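Local coordinates for xylan esterase 1 (Thermoanaerobacterium sp. 'JW/SL YS485', PDB 3FCY), which probably hydrolyses acetyl esters, such as those of acetylated xylan, as a calcium-binding carbohydrate esterase of family CE7 with an alpha/beta-hydrolase fold, at residues Tyr83-Thr88 / Ala97-Pro102; Gly134-Ala139 / Met192-Val197; Pro45-Phe50 / Val270-Gly275; Ser235-Val240 / Tyr276-Asn281. One frame throughout, in Å; residues are numbered along the deposited sequence.

Contact 1: Tyr83-Thr88 / Ala97-Pro102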
loop_
_atom_site.group_PDB
_atom_site.type_symbol
_atom_site.label_atom_id
_atom_site.label_comp_id
_atom_site.label_asym_id
_atom_site.label_seq_id
_atom_site.Cartn_x
_atom_site.Cartn_y
_atom_site.Cartn_z
ATOM N N TYR A 83 -22.542 6.352 36.927
ATOM C CA TYR A 83 -23.228 5.068 37.017
ATOM C C TYR A 83 -23.219 4.277 35.718
ATOM O O TYR A 83 -23.241 4.843 34.618
ATOM C CB TYR A 83 -24.701 5.270 37.388
ATOM C CG TYR A 83 -24.965 5.975 38.695
ATOM C CD1 TYR A 83 -24.666 5.364 39.913
ATOM C CD2 TYR A 83 -25.550 7.240 38.716
ATOM C CE1 TYR A 83 -24.949 5.998 41.123
ATOM C CE2 TYR A 83 -25.838 7.880 39.915
ATOM C CZ TYR A 83 -25.535 7.255 41.113
ATOM O OH TYR A 83 -25.815 7.890 42.302
ATOM N N ASP A 84 -23.200 2.957 35.864
ATOM C CA ASP A 84 -23.294 2.059 34.731
ATOM C C ASP A 84 -24.788 1.763 34.729
ATOM O O ASP A 84 -25.324 1.221 35.700
ATOM C CB ASP A 84 -22.485 0.785 34.975
ATOM C CG ASP A 84 -21.013 0.975 34.695
ATOM O OD1 ASP A 84 -20.186 0.623 35.557
ATOM O OD2 ASP A 84 -20.683 1.480 33.602
ATOM N N LEU A 85 -25.466 2.163 33.659
ATOM C CA LEU A 85 -26.899 1.965 33.555
ATOM C C LEU A 85 -27.235 0.789 32.642
ATOM O O LEU A 85 -26.666 0.650 31.558
ATOM C CB LEU A 85 -27.554 3.250 33.032
ATOM C CG LEU A 85 -29.078 3.303 32.869
ATOM C CD1 LEU A 85 -29.524 4.762 32.760
ATOM C CD2 LEU A 85 -29.508 2.518 31.646
ATOM N N TYR A 86 -28.153 -0.059 33.096
ATOM C CA TYR A 86 -28.578 -1.213 32.314
ATOM C C TYR A 86 -30.087 -1.243 32.197
ATOM O O TYR A 86 -30.797 -0.981 33.166
ATOM C CB TYR A 86 -28.127 -2.522 32.962
ATOM C CG TYR A 86 -26.647 -2.615 33.212
ATOM C CD1 TYR A 86 -26.081 -2.041 34.349
ATOM C CD2 TYR A 86 -25.807 -3.273 32.312
ATOM C CE1 TYR A 86 -24.717 -2.120 34.590
ATOM C CE2 TYR A 86 -24.437 -3.357 32.543
ATOM C CZ TYR A 86 -23.901 -2.778 33.685
ATOM O OH TYR A 86 -22.554 -2.848 33.927
ATOM N N PHE A 87 -30.577 -1.549 31.005
ATOM C CA PHE A 87 -32.011 -1.654 30.790
ATOM C C PHE A 87 -32.269 -2.751 29.772
ATOM O O PHE A 87 -31.397 -3.087 28.972
ATOM C CB PHE A 87 -32.609 -0.325 30.312
ATOM C CG PHE A 87 -32.190 0.081 28.926
ATOM C CD1 PHE A 87 -30.991 0.754 28.711
ATOM C CD2 PHE A 87 -33.018 -0.178 27.838
ATOM C CE1 PHE A 87 -30.627 1.169 27.429
ATOM C CE2 PHE A 87 -32.660 0.233 26.553
ATOM C CZ PHE A 87 -31.464 0.908 26.349
ATOM N N THR A 88 -33.462 -3.327 29.815
ATOM C CA THR A 88 -33.805 -4.386 28.881
ATOM C C THR A 88 -34.487 -3.808 27.647
ATOM O O THR A 88 -35.455 -3.058 27.758
ATOM C CB THR A 88 -34.730 -5.427 29.549
ATOM O OG1 THR A 88 -34.055 -6.002 30.678
ATOM C CG2 THR A 88 -35.098 -6.528 28.569
ATOM N N ALA A 97 -25.194 1.513 29.160
ATOM C CA ALA A 97 -24.852 2.889 28.838
ATOM C C ALA A 97 -24.202 3.538 30.047
ATOM O O ALA A 97 -24.580 3.260 31.190
ATOM C CB ALA A 97 -26.105 3.677 28.446
ATOM N N LYS A 98 -23.201 4.375 29.795
ATOM C CA LYS A 98 -22.552 5.106 30.870
ATOM C C LYS A 98 -23.566 6.186 31.221
ATOM O O LYS A 98 -24.291 6.656 30.348
ATOM C CB LYS A 98 -21.245 5.754 30.390
ATOM C CG LYS A 98 -20.057 4.803 30.303
ATOM C CD LYS A 98 -18.798 5.548 29.855
ATOM C CE LYS A 98 -17.548 4.703 30.056
ATOM N NZ LYS A 98 -17.620 3.409 29.322
ATOM N N TYR A 99 -23.620 6.572 32.489
ATOM C CA TYR A 99 -24.563 7.592 32.942
ATOM C C TYR A 99 -23.887 8.478 33.980
ATOM O O TYR A 99 -23.535 8.021 35.069
ATOM C CB TYR A 99 -25.812 6.905 33.519
ATOM C CG TYR A 99 -26.783 7.784 34.290
ATOM C CD1 TYR A 99 -27.103 9.073 33.860
ATOM C CD2 TYR A 99 -27.430 7.292 35.426
ATOM C CE1 TYR A 99 -28.052 9.852 34.543
ATOM C CE2 TYR A 99 -28.376 8.054 36.111
ATOM C CZ TYR A 99 -28.683 9.330 35.665
ATOM O OH TYR A 99 -29.634 10.066 36.340
ATOM N N ILE A 100 -23.684 9.743 33.618
ATOM C CA ILE A 100 -23.040 10.706 34.501
ATOM C C ILE A 100 -24.039 11.800 34.863
ATOM O O ILE A 100 -24.598 12.470 33.993
ATOM C CB ILE A 100 -21.811 11.349 33.833
ATOM C CG1 ILE A 100 -20.909 10.257 33.244
ATOM C CG2 ILE A 100 -21.040 12.166 34.859
ATOM C CD1 ILE A 100 -19.755 10.792 32.410
ATOM N N LYS A 101 -24.250 11.970 36.161
ATOM C CA LYS A 101 -25.195 12.949 36.672
ATOM C C LYS A 101 -24.468 13.999 37.502
ATOM O O LYS A 101 -23.793 13.672 38.480
ATOM C CB LYS A 101 -26.240 12.231 37.530
ATOM C CG LYS A 101 -27.311 13.113 38.122
ATOM C CD LYS A 101 -28.199 12.303 39.055
ATOM C CE LYS A 101 -29.241 13.182 39.728
ATOM N NZ LYS A 101 -30.076 12.397 40.681
ATOM N N PRO A 102 -24.590 15.279 37.118
ATOM C CA PRO A 102 -23.920 16.342 37.870
ATOM C C PRO A 102 -24.546 16.515 39.252
ATOM O O PRO A 102 -25.753 16.327 39.424
ATOM C CB PRO A 102 -24.126 17.570 36.982
ATOM C CG PRO A 102 -25.466 17.307 36.361
ATOM C CD PRO A 102 -25.384 15.836 36.005
HETATM O O HOH W 1 -18.583 1.714 31.469
#

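Contact 2: Gly134-Ala139 / Met192-Val197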
loop_
_atom_site.group_PDB
_atom_site.type_symbol
_atom_site.label_atom_id
_atom_site.label_comp_id
_atom_site.label_asym_id
_atom_site.label_seq_id
_atom_site.Cartn_x
_atom_site.Cartn_y
_atom_site.Cartn_z
ATOM N N GLY A 134 -23.278 21.434 33.162
ATOM C CA GLY A 134 -24.464 21.097 33.933
ATOM C C GLY A 134 -25.378 20.053 33.315
ATOM O O GLY A 134 -26.488 19.834 33.800
ATOM N N PHE A 135 -24.919 19.410 32.245
ATOM C CA PHE A 135 -25.704 18.380 31.568
ATOM C C PHE A 135 -25.563 17.020 32.231
ATOM O O PHE A 135 -24.553 16.733 32.876
ATOM C CB PHE A 135 -25.228 18.162 30.127
ATOM C CG PHE A 135 -25.799 19.108 29.116
ATOM C CD1 PHE A 135 -26.261 18.616 27.896
ATOM C CD2 PHE A 135 -25.794 20.484 29.326
ATOM C CE1 PHE A 135 -26.705 19.481 26.891
ATOM C CE2 PHE A 135 -26.236 21.362 28.329
ATOM C CZ PHE A 135 -26.691 20.856 27.107
ATOM N N THR A 136 -26.589 16.189 32.063
ATOM C CA THR A 136 -26.526 14.809 32.507
ATOM C C THR A 136 -26.033 14.225 31.184
ATOM O O THR A 136 -26.509 14.632 30.119
ATOM C CB THR A 136 -27.918 14.222 32.835
ATOM O OG1 THR A 136 -28.198 14.417 34.223
ATOM C CG2 THR A 136 -27.963 12.720 32.529
ATOM N N VAL A 137 -25.063 13.316 31.227
ATOM C CA VAL A 137 -24.547 12.732 29.991
ATOM C C VAL A 137 -24.677 11.214 29.992
ATOM O O VAL A 137 -24.296 10.546 30.958
ATOM C CB VAL A 137 -23.056 13.106 29.761
ATOM C CG1 VAL A 137 -22.540 12.460 28.468
ATOM C CG2 VAL A 137 -22.907 14.622 29.687
ATOM N N VAL A 138 -25.219 10.683 28.900
ATOM C CA VAL A 138 -25.413 9.246 28.744
ATOM C C VAL A 138 -24.756 8.795 27.439
ATOM O O VAL A 138 -24.880 9.463 26.416
ATOM C CB VAL A 138 -26.922 8.891 28.700
ATOM C CG1 VAL A 138 -27.106 7.383 28.577
ATOM C CG2 VAL A 138 -27.616 9.408 29.956
ATOM N N ALA A 139 -24.046 7.671 27.486
ATOM C CA ALA A 139 -23.376 7.124 26.305
ATOM C C ALA A 139 -23.709 5.637 26.222
ATOM O O ALA A 139 -23.220 4.839 27.021
ATOM C CB ALA A 139 -21.869 7.325 26.413
ATOM N N MET A 192 -35.420 10.850 29.464
ATOM C CA MET A 192 -36.426 11.888 29.655
ATOM C C MET A 192 -37.236 11.680 30.945
ATOM O O MET A 192 -37.886 12.609 31.431
ATOM C CB MET A 192 -37.362 11.945 28.437
ATOM C CG MET A 192 -36.679 12.431 27.158
ATOM S SD MET A 192 -37.714 12.338 25.665
ATOM C CE MET A 192 -36.695 13.206 24.470
ATOM N N ASN A 193 -37.191 10.469 31.497
ATOM C CA ASN A 193 -37.912 10.175 32.736
ATOM C C ASN A 193 -37.027 10.289 33.971
ATOM O O ASN A 193 -37.495 10.071 35.086
ATOM C CB ASN A 193 -38.534 8.771 32.705
ATOM C CG ASN A 193 -39.874 8.739 31.997
ATOM O OD1 ASN A 193 -40.683 9.658 32.136
ATOM N ND2 ASN A 193 -40.126 7.672 31.245
ATOM N N MET A 194 -35.753 10.615 33.783
ATOM C CA MET A 194 -34.855 10.750 34.924
ATOM C C MET A 194 -35.293 11.983 35.714
ATOM O O MET A 194 -35.691 12.995 35.136
ATOM C CB MET A 194 -33.401 10.904 34.462
ATOM C CG MET A 194 -32.869 9.720 33.657
ATOM S SD MET A 194 -31.161 9.953 33.080
ATOM C CE MET A 194 -30.595 8.238 32.965
ATOM N N PRO A 195 -35.232 11.909 37.047
ATOM C CA PRO A 195 -35.636 13.035 37.891
ATOM C C PRO A 195 -34.902 14.363 37.665
ATOM O O PRO A 195 -35.519 15.424 37.764
ATOM C CB PRO A 195 -35.449 12.489 39.308
ATOM C CG PRO A 195 -34.347 11.480 39.140
ATOM C CD PRO A 195 -34.743 10.787 37.866
ATOM N N GLU A 196 -33.606 14.312 37.356
ATOM C CA GLU A 196 -32.824 15.535 37.140
ATOM C C GLU A 196 -32.866 16.035 35.696
ATOM O O GLU A 196 -32.281 17.071 35.371
ATOM C CB GLU A 196 -31.357 15.323 37.546
ATOM C CG GLU A 196 -30.470 14.673 36.470
ATOM C CD GLU A 196 -30.645 13.166 36.360
ATOM O OE1 GLU A 196 -31.588 12.626 36.977
ATOM O OE2 GLU A 196 -29.841 12.522 35.645
ATOM N N VAL A 197 -33.574 15.314 34.838
ATOM C CA VAL A 197 -33.645 15.686 33.431
ATOM C C VAL A 197 -34.949 16.347 32.981
ATOM O O VAL A 197 -36.040 15.821 33.220
ATOM C CB VAL A 197 -33.415 14.448 32.529
ATOM C CG1 VAL A 197 -33.576 14.834 31.072
ATOM C CG2 VAL A 197 -32.027 13.863 32.782
#

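Contact 3: Pro45-Phe50 / Val270-Gly275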
loop_
_atom_site.group_PDB
_atom_site.type_symbol
_atom_site.label_atom_id
_atom_site.label_comp_id
_atom_site.label_asym_id
_atom_site.label_seq_id
_atom_site.Cartn_x
_atom_site.Cartn_y
_atom_site.Cartn_z
ATOM N N PRO A 45 -33.969 2.583 -2.087
ATOM C CA PRO A 45 -35.431 2.550 -1.997
ATOM C C PRO A 45 -35.943 2.617 -0.560
ATOM O O PRO A 45 -35.179 2.465 0.395
ATOM C CB PRO A 45 -35.791 1.223 -2.664
ATOM C CG PRO A 45 -34.662 1.005 -3.633
ATOM C CD PRO A 45 -33.464 1.405 -2.811
ATOM N N CYS A 46 -37.242 2.857 -0.425
ATOM C CA CYS A 46 -37.897 2.924 0.873
ATOM C C CYS A 46 -39.104 1.997 0.797
ATOM O O CYS A 46 -39.988 2.190 -0.033
ATOM C CB CYS A 46 -38.359 4.351 1.171
ATOM S SG CYS A 46 -39.112 4.550 2.804
ATOM N N PRO A 47 -39.151 0.968 1.658
ATOM C CA PRO A 47 -40.283 0.037 1.638
ATOM C C PRO A 47 -41.624 0.769 1.678
ATOM O O PRO A 47 -41.750 1.818 2.311
ATOM C CB PRO A 47 -40.053 -0.810 2.885
ATOM C CG PRO A 47 -38.559 -0.824 3.008
ATOM C CD PRO A 47 -38.200 0.617 2.727
ATOM N N GLU A 48 -42.618 0.212 0.995
ATOM C CA GLU A 48 -43.945 0.811 0.966
ATOM C C GLU A 48 -44.616 0.784 2.327
ATOM O O GLU A 48 -45.452 1.631 2.628
ATOM C CB GLU A 48 -44.827 0.094 -0.054
ATOM C CG GLU A 48 -44.782 0.733 -1.425
ATOM C CD GLU A 48 -45.206 2.189 -1.382
ATOM O OE1 GLU A 48 -46.371 2.460 -1.016
ATOM O OE2 GLU A 48 -44.373 3.063 -1.707
ATOM N N ASP A 49 -44.244 -0.189 3.152
ATOM C CA ASP A 49 -44.817 -0.318 4.487
ATOM C C ASP A 49 -43.841 0.194 5.544
ATOM O O ASP A 49 -43.899 -0.213 6.706
ATOM C CB ASP A 49 -45.162 -1.785 4.762
ATOM C CG ASP A 49 -43.931 -2.681 4.784
ATOM O OD1 ASP A 49 -42.994 -2.420 3.999
ATOM O OD2 ASP A 49 -43.907 -3.648 5.574
ATOM N N PHE A 50 -42.950 1.094 5.131
ATOM C CA PHE A 50 -41.947 1.671 6.026
ATOM C C PHE A 50 -42.569 2.177 7.326
ATOM O O PHE A 50 -42.122 1.827 8.420
ATOM C CB PHE A 50 -41.219 2.831 5.333
ATOM C CG PHE A 50 -40.072 3.394 6.134
ATOM C CD1 PHE A 50 -38.824 2.777 6.118
ATOM C CD2 PHE A 50 -40.249 4.520 6.932
ATOM C CE1 PHE A 50 -37.769 3.271 6.886
ATOM C CE2 PHE A 50 -39.197 5.025 7.707
ATOM C CZ PHE A 50 -37.957 4.397 7.683
ATOM N N VAL A 270 -33.075 -6.676 -2.002
ATOM C CA VAL A 270 -32.058 -6.521 -0.972
ATOM C C VAL A 270 -31.977 -5.072 -0.500
ATOM O O VAL A 270 -32.071 -4.796 0.697
ATOM C CB VAL A 270 -30.670 -6.973 -1.488
ATOM C CG1 VAL A 270 -29.592 -6.637 -0.465
ATOM C CG2 VAL A 270 -30.688 -8.473 -1.749
ATOM N N PHE A 271 -31.812 -4.147 -1.441
ATOM C CA PHE A 271 -31.716 -2.742 -1.075
ATOM C C PHE A 271 -33.019 -2.171 -0.529
ATOM O O PHE A 271 -32.996 -1.253 0.284
ATOM C CB PHE A 271 -31.210 -1.915 -2.256
ATOM C CG PHE A 271 -29.735 -2.062 -2.498
ATOM C CD1 PHE A 271 -29.256 -2.733 -3.620
ATOM C CD2 PHE A 271 -28.819 -1.553 -1.581
ATOM C CE1 PHE A 271 -27.885 -2.898 -3.822
ATOM C CE2 PHE A 271 -27.445 -1.713 -1.775
ATOM C CZ PHE A 271 -26.978 -2.386 -2.896
ATOM N N THR A 272 -34.153 -2.713 -0.964
ATOM C CA THR A 272 -35.439 -2.238 -0.465
ATOM C C THR A 272 -35.551 -2.641 0.999
ATOM O O THR A 272 -35.993 -1.858 1.839
ATOM C CB THR A 272 -36.625 -2.854 -1.248
ATOM O OG1 THR A 272 -36.587 -2.397 -2.608
ATOM C CG2 THR A 272 -37.952 -2.452 -0.620
ATOM N N LYS A 273 -35.144 -3.868 1.301
ATOM C CA LYS A 273 -35.190 -4.360 2.670
ATOM C C LYS A 273 -34.244 -3.538 3.546
ATOM O O LYS A 273 -34.566 -3.220 4.696
ATOM C CB LYS A 273 -34.811 -5.836 2.710
ATOM C CG LYS A 273 -35.142 -6.511 4.022
ATOM C CD LYS A 273 -35.071 -8.020 3.874
ATOM C CE LYS A 273 -35.449 -8.728 5.163
ATOM N NZ LYS A 273 -35.419 -10.205 4.973
ATOM N N LEU A 274 -33.080 -3.190 3.001
ATOM C CA LEU A 274 -32.119 -2.372 3.743
ATOM C C LEU A 274 -32.728 -0.984 3.953
ATOM O O LEU A 274 -32.278 -0.209 4.800
ATOM C CB LEU A 274 -30.800 -2.252 2.970
ATOM C CG LEU A 274 -29.916 -3.507 2.906
ATOM C CD1 LEU A 274 -28.721 -3.248 2.002
ATOM C CD2 LEU A 274 -29.456 -3.889 4.305
ATOM N N GLY A 275 -33.756 -0.679 3.169
ATOM C CA GLY A 275 -34.427 0.603 3.284
ATOM C C GLY A 275 -35.051 0.800 4.653
ATOM O O GLY A 275 -35.238 1.930 5.102
#

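Contact 4: Ser235-Val240 / Tyr276-Asn281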
loop_
_atom_site.group_PDB
_atom_site.type_symbol
_atom_site.label_atom_id
_atom_site.label_comp_id
_atom_site.label_asym_id
_atom_site.label_seq_id
_atom_site.Cartn_x
_atom_site.Cartn_y
_atom_site.Cartn_z
ATOM N N SER A 235 -26.693 5.255 5.835
ATOM C CA SER A 235 -27.577 6.058 5.010
ATOM C C SER A 235 -27.404 5.848 3.512
ATOM O O SER A 235 -26.281 5.815 3.008
ATOM C CB SER A 235 -27.360 7.542 5.327
ATOM O OG SER A 235 -28.061 8.379 4.420
ATOM N N ASP A 236 -28.522 5.686 2.807
ATOM C CA ASP A 236 -28.488 5.567 1.353
ATOM C C ASP A 236 -27.566 4.441 0.867
ATOM O O ASP A 236 -26.690 4.660 0.034
ATOM C CB ASP A 236 -28.023 6.921 0.807
ATOM C CG ASP A 236 -28.483 7.187 -0.608
ATOM O OD1 ASP A 236 -29.348 6.456 -1.129
ATOM O OD2 ASP A 236 -27.971 8.160 -1.192
ATOM N N TYR A 237 -27.782 3.236 1.385
ATOM C CA TYR A 237 -26.967 2.070 1.034
ATOM C C TYR A 237 -26.687 1.893 -0.458
ATOM O O TYR A 237 -25.532 1.782 -0.859
ATOM C CB TYR A 237 -27.619 0.803 1.598
ATOM C CG TYR A 237 -27.770 0.836 3.107
ATOM C CD1 TYR A 237 -26.651 0.817 3.945
ATOM C CD2 TYR A 237 -29.030 0.912 3.696
ATOM C CE1 TYR A 237 -26.789 0.877 5.333
ATOM C CE2 TYR A 237 -29.180 0.971 5.078
ATOM C CZ TYR A 237 -28.059 0.954 5.889
ATOM O OH TYR A 237 -28.223 1.020 7.250
ATOM N N LYS A 238 -27.738 1.871 -1.274
ATOM C CA LYS A 238 -27.594 1.697 -2.722
ATOM C C LYS A 238 -26.605 2.684 -3.349
ATOM O O LYS A 238 -25.836 2.323 -4.249
ATOM C CB LYS A 238 -28.964 1.836 -3.396
ATOM C CG LYS A 238 -28.973 1.693 -4.928
ATOM C CD LYS A 238 -28.796 0.249 -5.377
ATOM C CE LYS A 238 -29.260 0.039 -6.824
ATOM N NZ LYS A 238 -28.527 0.866 -7.829
ATOM N N ARG A 239 -26.625 3.928 -2.879
ATOM C CA ARG A 239 -25.722 4.950 -3.399
ATOM C C ARG A 239 -24.268 4.547 -3.168
ATOM O O ARG A 239 -23.431 4.664 -4.062
ATOM C CB ARG A 239 -25.998 6.297 -2.723
ATOM C CG ARG A 239 -25.034 7.405 -3.114
ATOM C CD ARG A 239 -25.074 7.705 -4.607
ATOM N NE ARG A 239 -24.208 8.834 -4.937
ATOM C CZ ARG A 239 -23.926 9.233 -6.173
ATOM N NH1 ARG A 239 -24.445 8.597 -7.216
ATOM N NH2 ARG A 239 -23.117 10.268 -6.368
ATOM N N VAL A 240 -23.973 4.081 -1.960
ATOM C CA VAL A 240 -22.619 3.649 -1.620
ATOM C C VAL A 240 -22.159 2.575 -2.608
ATOM O O VAL A 240 -21.038 2.614 -3.114
ATOM C CB VAL A 240 -22.563 3.054 -0.192
ATOM C CG1 VAL A 240 -21.147 2.575 0.121
ATOM C CG2 VAL A 240 -23.014 4.090 0.827
ATOM N N TYR A 276 -35.374 -0.301 5.326
ATOM C CA TYR A 276 -35.970 -0.229 6.656
ATOM C C TYR A 276 -35.027 0.391 7.675
ATOM O O TYR A 276 -35.472 0.999 8.653
ATOM C CB TYR A 276 -36.366 -1.621 7.149
ATOM C CG TYR A 276 -37.585 -2.201 6.478
ATOM C CD1 TYR A 276 -38.831 -1.573 6.581
ATOM C CD2 TYR A 276 -37.505 -3.390 5.762
ATOM C CE1 TYR A 276 -39.967 -2.125 5.985
ATOM C CE2 TYR A 276 -38.629 -3.948 5.162
ATOM C CZ TYR A 276 -39.857 -3.312 5.279
ATOM O OH TYR A 276 -40.963 -3.872 4.683
ATOM N N ILE A 277 -33.724 0.228 7.454
ATOM C CA ILE A 277 -32.741 0.770 8.381
ATOM C C ILE A 277 -31.853 1.830 7.744
ATOM O O ILE A 277 -30.704 2.022 8.145
ATOM C CB ILE A 277 -31.862 -0.356 8.984
ATOM C CG1 ILE A 277 -31.145 -1.128 7.872
ATOM C CG2 ILE A 277 -32.738 -1.302 9.804
ATOM C CD1 ILE A 277 -30.188 -2.190 8.387
ATOM N N ASP A 278 -32.404 2.509 6.742
ATOM C CA ASP A 278 -31.711 3.580 6.035
ATOM C C ASP A 278 -32.155 4.864 6.732
ATOM O O ASP A 278 -33.302 5.293 6.563
ATOM C CB ASP A 278 -32.157 3.603 4.567
ATOM C CG ASP A 278 -31.439 4.659 3.747
ATOM O OD1 ASP A 278 -30.874 5.597 4.343
ATOM O OD2 ASP A 278 -31.451 4.558 2.502
ATOM N N VAL A 279 -31.267 5.475 7.516
ATOM C CA VAL A 279 -31.625 6.693 8.242
ATOM C C VAL A 279 -32.167 7.826 7.376
ATOM O O VAL A 279 -32.902 8.686 7.870
ATOM C CB VAL A 279 -30.443 7.243 9.085
ATOM C CG1 VAL A 279 -30.073 6.238 10.162
ATOM C CG2 VAL A 279 -29.249 7.561 8.194
ATOM N N LYS A 280 -31.824 7.838 6.092
ATOM C CA LYS A 280 -32.329 8.895 5.228
ATOM C C LYS A 280 -33.846 8.751 5.108
ATOM O O LYS A 280 -34.535 9.712 4.771
ATOM C CB LYS A 280 -31.685 8.833 3.838
ATOM C CG LYS A 280 -32.488 8.053 2.811
ATOM C CD LYS A 280 -31.815 8.061 1.453
ATOM C CE LYS A 280 -32.717 7.440 0.401
ATOM N NZ LYS A 280 -33.219 6.101 0.819
ATOM N N ASN A 281 -34.362 7.553 5.383
ATOM C CA ASN A 281 -35.804 7.315 5.301
ATOM C C ASN A 281 -36.511 7.716 6.595
ATOM O O ASN A 281 -37.678 8.108 6.580
ATOM C CB ASN A 281 -36.110 5.843 4.991
ATOM C CG ASN A 281 -35.713 5.438 3.574
ATOM O OD1 ASN A 281 -35.701 6.258 2.659
ATOM N ND2 ASN A 281 -35.407 4.158 3.389
#

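Contact 1: Tyr83-Thr88 / Ala97-Pro102
Tyr83-Leu85 and Ala97-Tyr99 pair as the two arms of an antiparallel beta hairpin, strands 80-88 and 94-102 of the large mixed sheet. Tyr83 and Tyr99 form a hydrogen-bonded pair. Tyr83 N gives to Tyr99 O at 2.7 Å, in a nearly straight bond. Tyr99 N returns to Tyr83 O at 2.8 Å, in a more bent one. Leu85 and Ala97 repeat the pattern, with Leu85 N to Ala97 O at 2.8 Å and Ala97 N to Leu85 O at 2.9 Å. Asp84 and Lys98 form the non-hydrogen-bonded pair between them.

Tyr83, Leu85, Ala97 and Tyr99 share one face of the sheet. The two tyrosine side chains run side by side and point the same way. Different first torsions (chi1 -59° in Tyr83, 168° in Tyr99) bring the CD2 sides of the two rings alongside each other. CD2 of Tyr83 lies 3.8 Å from CD2 of Tyr99, and the ring planes are tilted at 36°. The CB atoms of Leu85 and Tyr99 meet at 4.1 Å. The hydroxyl of Tyr99 is hydrogen-bonded to Glu196.

On the other face, one water bridges Asp84 OD2 and Lys98 NZ. Asp84 OD2 also bonds His96, and Lys98 NZ also bonds Gly122 and Ser121. This two-faced pairing is that of a hairpin at the antiparallel end of an alpha/beta-hydrolase sheet.

Contact 2: Gly134-Ala139 / Met192-Val197
A buried carboxylate, Glu196, is the polar centre of an otherwise mostly apolar contact, and Thr136 binds it from the strand. Thr136 OG1 donates to Glu196 OE2 at 2.9 Å. OE2 accepts on its anti lone pair, the one away from OE1. The two side chains stand roughly perpendicular. The glutamate chain starts with CG between its backbone N and carbonyl carbon (chi1 84°) and bends again at chi2 (-79°). These turns bring CG within 3.2 Å of Thr136 OG1 as well. OE2 is shared with the Tyr99 hydroxyl of strand 94-102 and accepts from two side chains. Such bonds would probably favour the charged form of the acid.

Apolar groups fill in around this bond. The CB of Thr136 lies 4.1 Å from Val197 CG2. Its methyl CG2 faces the sulfur of Met194, 4.3 Å from SD. Further along the strand, Val138 CG2 meets Met194 CE at 4.4 Å. Met194 reaches over with an extended chain and also packs on Tyr99.

Met194-Val197 form a type I beta turn, closed by Val197 N to Met194 O at 3.2 Å. Here the connection after helix 176-192 lies on strand 136-140 of the central mixed sheet of the alpha/beta-hydrolase fold.

Contact 3: Pro45-Phe50 / Val270-Gly275
Thr272 has its methyl CG2 anti to its backbone N and its OG1 anti to the carbonyl carbon (chi1 -65°), which turns the hydroxyl to Pro45 and the methyl to Pro47. In this alpha/beta-hydrolase fold, a proline-rich loop just before helix 50-62 packs here on the C-terminal part of helix 267-274. The two parts are far apart in sequence, and no hydrogen bond joins them directly.

Pro45 CB lies 3.7 Å from Thr272 OG1, the proline ring set crosswise to the threonine side chain. That hydroxyl is hydrogen-bonded to Asn268 O within its own helix. Pro45 CD also touches Phe271 CB, at 4.1 Å. The Pro47 and Thr272 side chains run antiparallel alongside each other, with Pro47 CG 4.0 Å from Thr272 CG2. The same CG is only 3.0 Å from Thr272 O, a tight approach. Thr272 O accepts a backbone bond from Gly275 N.

Gly275 has no side chain between its backbone and the loop. Its CA makes a CA-H...O contact with Pro45 O at 3.5 Å, and Pro47 CD rests on the glycine carbonyl carbon.

Pro47-Phe50 form a type I turn leading into helix 50-62. Phe50 CG is anti to its backbone N (chi1 -174°), and its ring edge at CE1 meets Gly275 O at 3.4 Å, near the ring plane.

Contact 4: Ser235-Val240 / Tyr276-Asn281
The end of the Asp278 side chain meets the Asp236 backbone, with CG anti to the Asp278 N (chi1 -178°). Its OD1 accepts from Asp236 N at 2.8 Å and from Lys280 N at 3.0 Å, the two donors coming from opposite faces of the carboxylate plane. The second bond is an N-cap on the short, weakly bonded helix 279-282. Lys280 bends at its last torsion (chi4 -52°), and its NZ forms a salt bridge with Asp278 OD2 at 2.9 Å. Asn44 O also binds that amine.

The contact joins the starts of helices 237-242 and 279-282 in the alpha/beta-hydrolase fold. The side chain of Ser235 is about 10 Å from that of the predicted nucleophile Ser208. Tyr237 hydroxyl donates to Ile277 O at 2.8 Å, from above the carbonyl plane. Ile277 CG1 touches the ring's hydroxyl end, 3.7 Å from Tyr237 OH. Val279 CG2 presses on Ser235 CB at 3.4 Å, tighter than usual for carbons. Asp236 OD1 lies beside Lys280 CE, but is held by Thr43 N and Asn44 N, while OD2 bonds Tyr40 OH.

Contacts 1 and 2 share the antiparallel end of the sheet, where strands 94-102 and 136-140 are neighbours. They touch through the side chain of Tyr99 and the backbone of Lys98, which meets Ala139. Contacts 3 and 4 lie on the opposite side of the chain's centre and touch each other: Asp49 bonds Tyr276, and Gly275 O accepts from Asn281. The centres of contacts 1 and 3 are about 34 Å apart. Contact 1 is partly buried, whereas the other three are buried. Chemistry follows place. Strand pairing gives contact 1 its backbone bonds, contact 2 has a single side-chain bond, and contact 3 is packing without direct hydrogen bonds. Contact 4 has capping and charged groups.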